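Local coordinates for protein alanine racemase (Enterococcus faecalis, PDB 3E6E) that belongs to the alanine racemase family, with a TIM-barrel N-terminal domain and a beta-rich C-terminal domain, and assembles from two chains, at residues A92-P95 against L96-Q99; A66-D69 against E70-E73. The protein carries 1 engineered substitution. One frame throughout, in Å; residues are numbered along the deposited sequence.

Contact 1: residues A92-P95 against L96-Q99; sequences AYVP and LLIQ
Tyr93 and Leu97 meet through their backbones at the start of helix 94-99. Tyr93 holds the N-cap position, and its carbonyl oxygen takes the N-H of Leu97 at 3.1 Å between Tyr93 O and Leu97 N, close to straight (160°). The same oxygen receives a second, weak bond from Leu96 N. The next two residues continue the pattern: Ile98 N bonds to Val94 O at 3.1 Å, and Gln99 N to Pro95 O at 2.9 Å. Pro95 suits the first turn: it has no N-H to give, and at that position none is needed for a bond within the helix, while its ring fixes phi near the helical value (-61°).

The apolar contacts are looser. Leu96 CD1 comes obliquely to the Tyr93 ring, 4.2 Å from CD2. On another side of the helix, Val94 CG1 lies 4.3 Å from Leu97 CD1. Leu97 sets its CG beside its own backbone N (chi1 -62°), which lays CG 3.3 Å from Tyr93 O and brings CD1 over the backbone of Val94. Val94 and Leu97 are both buried, a setting that apolar side chains suit, and Val94 also packs on Gln118 and Leu119.

Beyond the helix, the Tyr93 ring stacks with His6 of the second subunit, which Leu96 touches too. The chemistry divides the labour: carbonyl-to-amide bonds hold the short helix in shape, while the loose contact of Leu96 CD1 with the Tyr93 ring sets the two side chains next to each other, where both meet the neighbouring chain.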
loop_
_atom_site.group_PDB
_atom_site.type_symbol
_atom_site.label_atom_id
_atom_site.label_comp_id
_atom_site.label_asym_id
_atom_site.label_seq_id
_atom_site.Cartn_x
_atom_site.Cartn_y
_atom_site.Cartn_z
ATOM N N ALA A 92 10.500 25.854 -5.109
ATOM C CA ALA A 92 9.493 26.279 -6.061
ATOM C C ALA A 92 8.103 26.507 -5.454
ATOM O O ALA A 92 7.269 27.168 -6.074
ATOM C CB ALA A 92 9.416 25.268 -7.194
ATOM N N TYR A 93 7.851 25.991 -4.249
ATOM C CA TYR A 93 6.532 26.151 -3.629
ATOM C C TYR A 93 6.474 27.096 -2.427
ATOM O O TYR A 93 5.516 27.062 -1.648
ATOM C CB TYR A 93 5.979 24.780 -3.224
ATOM C CG TYR A 93 6.071 23.744 -4.324
ATOM C CD1 TYR A 93 6.844 22.589 -4.159
ATOM C CD2 TYR A 93 5.430 23.937 -5.551
ATOM C CE1 TYR A 93 6.976 21.654 -5.191
ATOM C CE2 TYR A 93 5.560 23.009 -6.588
ATOM C CZ TYR A 93 6.333 21.874 -6.400
ATOM O OH TYR A 93 6.482 20.972 -7.419
ATOM N N VAL A 94 7.488 27.944 -2.280
ATOM C CA VAL A 94 7.519 28.901 -1.174
ATOM C C VAL A 94 6.254 29.768 -1.179
ATOM O O VAL A 94 5.669 30.034 -0.121
ATOM C CB VAL A 94 8.759 29.814 -1.256
ATOM C CG1 VAL A 94 8.836 30.688 -0.016
ATOM C CG2 VAL A 94 10.005 28.976 -1.378
ATOM N N PRO A 95 5.817 30.223 -2.371
ATOM C CA PRO A 95 4.611 31.050 -2.444
ATOM C C PRO A 95 3.367 30.333 -1.932
ATOM O O PRO A 95 2.462 30.967 -1.395
ATOM C CB PRO A 95 4.530 31.434 -3.930
ATOM C CG PRO A 95 5.293 30.379 -4.618
ATOM C CD PRO A 95 6.454 30.122 -3.695
ATOM N N LEU A 96 3.306 29.013 -2.081
ATOM C CA LEU A 96 2.149 28.295 -1.564
ATOM C C LEU A 96 2.274 28.291 -0.042
ATOM O O LEU A 96 1.283 28.441 0.676
ATOM C CB LEU A 96 2.093 26.859 -2.097
ATOM C CG LEU A 96 1.930 26.638 -3.606
ATOM C CD1 LEU A 96 1.770 25.149 -3.865
ATOM C CD2 LEU A 96 0.727 27.392 -4.148
ATOM N N LEU A 97 3.501 28.126 0.447
ATOM C CA LEU A 97 3.761 28.139 1.882
ATOM C C LEU A 97 3.125 29.395 2.487
ATOM O O LEU A 97 2.441 29.334 3.520
ATOM C CB LEU A 97 5.264 28.147 2.136
ATOM C CG LEU A 97 5.992 26.911 1.611
ATOM C CD1 LEU A 97 7.492 27.059 1.765
ATOM C CD2 LEU A 97 5.505 25.702 2.374
ATOM N N ILE A 98 3.358 30.529 1.827
ATOM C CA ILE A 98 2.816 31.818 2.245
ATOM C C ILE A 98 1.292 31.781 2.093
ATOM O O ILE A 98 0.547 32.248 2.967
ATOM C CB ILE A 98 3.404 32.976 1.363
ATOM C CG1 ILE A 98 4.930 33.064 1.546
ATOM C CG2 ILE A 98 2.738 34.306 1.692
ATOM C CD1 ILE A 98 5.397 33.341 2.967
ATOM N N GLN A 99 0.834 31.208 0.984
ATOM C CA GLN A 99 -0.593 31.123 0.710
ATOM C C GLN A 99 -1.362 30.421 1.832
ATOM O O GLN A 99 -2.371 30.938 2.319
ATOM C CB GLN A 99 -0.825 30.402 -0.617
ATOM C CG GLN A 99 -2.157 30.745 -1.274
ATOM C CD GLN A 99 -2.445 29.908 -2.524
ATOM O OE1 GLN A 99 -1.628 29.830 -3.447
ATOM N NE2 GLN A 99 -3.621 29.283 -2.554
#

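Contact 2: residues A66-D69 against E70-E73; sequences ALLD and EAIE
Glu70 keeps its CG beside its own backbone N (chi1 -60°) and then runs on extended, a shape that carries its carboxylate back past Leu67 to the amides of Ala66 and Leu67. OE2 accepts the N-H of Ala66, with 2.8 Å between Ala66 N and Glu70 OE2; that donor comes from above the carboxylate plane, 38° out of it. A weak second bond joins Leu67 N to Glu70 OE2 at 3.3 Å. Leu67 CG, also beside its backbone N but turned to -38°, lies 3.4 Å from Glu70 OE1.

Leu67 is the N-cap of helix 68-76 and Glu70 the third residue of the first turn. The weak bond to Leu67 N resembles the N3 half of a capping box, but leucine has no side-chain acceptor to return it, so no full box forms. Acidic groups suit this helix end, where the helix dipole would probably stabilise their charge. The turn opens the helix of the beta-alpha-beta unit 62-65, 68-76, 83-85 in the TIM barrel, just where the chain leaves strand 62-65. Glu70 OE1 forms a salt bridge with Arg365 of the second subunit and a weak bond with Ala41 N, while Asp69 OD2 receives His6 N of that subunit.

Ala71 N bonds to Leu67 O at 2.9 Å, and Ile72 N likewise to Leu68 O. Alanine's small side chain lets the helix lie close against Ile83 and Ile85 of strand 83-85. Leu68 CD1 lies 4.2 Å from Ala71 CB and 4.1 Å from Ile72 CG1, its side chain crossing that of Ile72 at a slant.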
loop_
_atom_site.group_PDB
_atom_site.type_symbol
_atom_site.label_atom_id
_atom_site.label_comp_id
_atom_site.label_asym_id
_atom_site.label_seq_id
_atom_site.Cartn_x
_atom_site.Cartn_y
_atom_site.Cartn_z
ATOM N N ALA A 66 4.241 15.276 6.331
ATOM C CA ALA A 66 5.483 15.122 5.588
ATOM C C ALA A 66 5.496 15.907 4.293
ATOM O O ALA A 66 6.548 16.362 3.860
ATOM C CB ALA A 66 5.724 13.663 5.282
ATOM N N LEU A 67 4.326 16.070 3.680
ATOM C CA LEU A 67 4.241 16.750 2.396
ATOM C C LEU A 67 3.391 18.012 2.315
ATOM O O LEU A 67 2.347 18.128 2.959
ATOM C CB LEU A 67 3.742 15.765 1.344
ATOM C CG LEU A 67 4.270 14.340 1.470
ATOM C CD1 LEU A 67 3.756 13.532 0.301
ATOM C CD2 LEU A 67 5.782 14.334 1.489
ATOM N N LEU A 68 3.850 18.954 1.498
ATOM C CA LEU A 68 3.129 20.191 1.304
ATOM C C LEU A 68 1.694 19.836 0.940
ATOM O O LEU A 68 0.744 20.472 1.396
ATOM C CB LEU A 68 3.778 21.000 0.184
ATOM C CG LEU A 68 2.999 22.252 -0.218
ATOM C CD1 LEU A 68 2.525 23.011 1.029
ATOM C CD2 LEU A 68 3.878 23.126 -1.094
ATOM N N ASP A 69 1.551 18.798 0.123
ATOM C CA ASP A 69 0.241 18.327 -0.308
ATOM C C ASP A 69 -0.609 17.980 0.901
ATOM O O ASP A 69 -1.757 18.410 1.006
ATOM C CB ASP A 69 0.382 17.078 -1.165
ATOM C CG ASP A 69 1.263 17.293 -2.359
ATOM O OD1 ASP A 69 0.763 17.765 -3.400
ATOM O OD2 ASP A 69 2.469 16.993 -2.252
ATOM N N GLU A 70 -0.040 17.193 1.810
ATOM C CA GLU A 70 -0.754 16.775 3.014
ATOM C C GLU A 70 -1.191 18.008 3.783
ATOM O O GLU A 70 -2.284 18.040 4.365
ATOM C CB GLU A 70 0.144 15.900 3.894
ATOM C CG GLU A 70 0.629 14.634 3.200
ATOM C CD GLU A 70 1.615 13.850 4.037
ATOM O OE1 GLU A 70 2.059 12.769 3.593
ATOM O OE2 GLU A 70 1.948 14.313 5.145
ATOM N N ALA A 71 -0.329 19.024 3.761
ATOM C CA ALA A 71 -0.572 20.298 4.443
ATOM C C ALA A 71 -1.772 21.034 3.852
ATOM O O ALA A 71 -2.680 21.444 4.569
ATOM C CB ALA A 71 0.681 21.179 4.354
ATOM N N ILE A 72 -1.774 21.204 2.539
ATOM C CA ILE A 72 -2.878 21.900 1.906
ATOM C C ILE A 72 -4.202 21.206 2.219
ATOM O O ILE A 72 -5.214 21.867 2.444
ATOM C CB ILE A 72 -2.633 22.032 0.378
ATOM C CG1 ILE A 72 -1.438 22.971 0.156
ATOM C CG2 ILE A 72 -3.870 22.561 -0.330
ATOM C CD1 ILE A 72 -1.072 23.205 -1.265
ATOM N N GLU A 73 -4.198 19.881 2.272
ATOM C CA GLU A 73 -5.423 19.172 2.583
ATOM C C GLU A 73 -5.917 19.695 3.919
ATOM O O GLU A 73 -7.087 20.068 4.051
ATOM C CB GLU A 73 -5.184 17.660 2.657
ATOM C CG GLU A 73 -6.368 16.881 3.240
ATOM C CD GLU A 73 -6.298 15.381 2.985
ATOM O OE1 GLU A 73 -6.735 14.943 1.898
ATOM O OE2 GLU A 73 -5.806 14.644 3.867
#

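Contacts 1 and 2 are the opening turns of successive helices in neighbouring beta-alpha-beta units that share strand 83-85, and their centres lie 12 Å apart. Leu68 bridges them: its CD2 packs 3.4 Å from Tyr93 CB and 4.0 Å from Leu96 CD1, while its CD1 is 4.2 Å from Leu97 CD2. His6 of the second subunit touches both turns, which places them together at the subunit interface. Contact 2 is near the pocket: the Ala66 side chain is about 7 Å from bound DCS and touches pocket residues Lys40 and, on the second subunit, Asp315. Contact 1 is farther out, its centre about 25 Å from the chain's centre against about 15 Å for contact 2.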